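PDB 5HJQ: LD10117p, which acts as a GTPase-activating protein for Rab35 in synaptic vesicle protein turnover and binds phosphoinositides through its TBC domain. Local coordinates for residues P199-S202 with I203-F207. Sequence-based numbering, arbitrary orientation.
Sequences PITS and ILLHF
The C-terminal turns of the short, buried helix 197-204 in the TBC domain carry the local contact of Pro199-Ser202 with the residues that follow, Ile203-His206. Three consecutive i to i+4 backbone bonds identify the winding as alpha-helical: Ile203 N to Pro199 O, Leu204 N to Ile200 O at 2.9 Å, and Leu205 N to Thr201 O at 3.1 Å. The middle one is the straightest, with an N-H...O angle of 170°.

One step further, a side chain takes over. His206 ND1 donates to Ser202 O at 2.5 Å, a very short bond whose exact length deserves caution, while His206 N bonds to Ile203 O at 3.1 Å. The acceptor meets the imidazole at its edge, near the ring plane. With chi1 at -78°, His206 CG lies beside its own backbone N, which turns the ring back towards the preceding turn. As NE2 also bonds to His168 N, both ring nitrogens are engaged and the flip of the imidazole is probably fixed.

On another side of the helix, Ile200 and Leu204 run side by side in the same direction, and Ile200 CG2 touches Leu204 CD1 at 4.1 Å. Leu204 packs further onto Leu217 of helix 210-221 and Phe295 of helix 284-297. Thr201 and Leu205 touch helix 171-187 as well as helix 210-221, and the Ser202 hydroxyl bonds to Leu165 O.

Three i to i+4 backbone bonds, a histidine side chain bonded to the carbonyl of Ser202, four residues earlier, and apolar residues touching several neighbouring helices are the arrangement of a short interior helix in the all-helical TBC fold.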
# COMPACT_ATOMS: atom_id res chain seq x y z
N PRO A 199 -3.27 7.75 0.15
CA PRO A 199 -3.31 6.91 -1.06
C PRO A 199 -4.17 5.66 -0.92
O PRO A 199 -4.82 5.26 -1.89
CB PRO A 199 -1.84 6.53 -1.25
CG PRO A 199 -1.09 7.66 -0.67
CD PRO A 199 -1.89 8.07 0.53
N ILE A 200 -4.19 5.07 0.26
CA ILE A 200 -5.00 3.88 0.52
C ILE A 200 -6.49 4.23 0.50
O ILE A 200 -7.31 3.51 -0.09
CB ILE A 200 -4.64 3.23 1.86
CG1 ILE A 200 -3.23 2.62 1.80
CG2 ILE A 200 -5.64 2.15 2.23
CD1 ILE A 200 -2.82 1.91 3.08
N THR A 201 -6.83 5.35 1.13
CA THR A 201 -8.20 5.85 1.15
C THR A 201 -8.74 6.00 -0.26
O THR A 201 -9.88 5.63 -0.54
CB THR A 201 -8.29 7.21 1.87
OG1 THR A 201 -7.84 7.06 3.22
CG2 THR A 201 -9.72 7.73 1.87
N SER A 202 -7.91 6.53 -1.15
CA SER A 202 -8.27 6.68 -2.55
C SER A 202 -8.53 5.33 -3.22
O SER A 202 -9.45 5.20 -4.03
CB SER A 202 -7.18 7.43 -3.31
OG SER A 202 -7.13 8.79 -2.93
N ILE A 203 -7.72 4.33 -2.89
CA ILE A 203 -7.85 3.00 -3.47
C ILE A 203 -9.15 2.33 -3.04
O ILE A 203 -9.87 1.77 -3.87
CB ILE A 203 -6.66 2.10 -3.07
CG1 ILE A 203 -5.36 2.65 -3.64
CG2 ILE A 203 -6.88 0.68 -3.56
CD1 ILE A 203 -4.15 1.79 -3.35
N LEU A 204 -9.45 2.41 -1.75
CA LEU A 204 -10.69 1.88 -1.20
C LEU A 204 -11.89 2.47 -1.92
O LEU A 204 -12.84 1.76 -2.26
CB LEU A 204 -10.77 2.17 0.29
CG LEU A 204 -9.73 1.48 1.18
CD1 LEU A 204 -9.74 2.09 2.56
CD2 LEU A 204 -10.01 -0.00 1.24
N LEU A 205 -11.84 3.78 -2.16
CA LEU A 205 -12.95 4.52 -2.75
C LEU A 205 -13.24 4.12 -4.20
O LEU A 205 -14.24 4.54 -4.77
CB LEU A 205 -12.66 6.02 -2.68
CG LEU A 205 -12.89 6.66 -1.30
CD1 LEU A 205 -12.48 8.13 -1.31
CD2 LEU A 205 -14.36 6.50 -0.90
N HIS A 206 -12.37 3.32 -4.79
CA HIS A 206 -12.57 2.87 -6.17
C HIS A 206 -13.55 1.70 -6.25
O HIS A 206 -13.96 1.31 -7.35
CB HIS A 206 -11.24 2.46 -6.81
CG HIS A 206 -10.41 3.62 -7.26
ND1 HIS A 206 -9.75 4.46 -6.39
CD2 HIS A 206 -10.13 4.08 -8.51
CE1 HIS A 206 -9.10 5.38 -7.07
NE2 HIS A 206 -9.31 5.18 -8.36
N PHE A 207 -13.93 1.14 -5.11
CA PHE A 207 -14.72 -0.09 -5.10
C PHE A 207 -15.85 -0.10 -4.08
O PHE A 207 -16.71 -0.99 -4.11
CB PHE A 207 -13.81 -1.29 -4.86
CG PHE A 207 -12.68 -1.40 -5.84
CD1 PHE A 207 -12.90 -1.92 -7.11
CD2 PHE A 207 -11.40 -0.99 -5.50
CE1 PHE A 207 -11.87 -2.02 -8.02
CE2 PHE A 207 -10.36 -1.09 -6.40
CZ PHE A 207 -10.59 -1.61 -7.66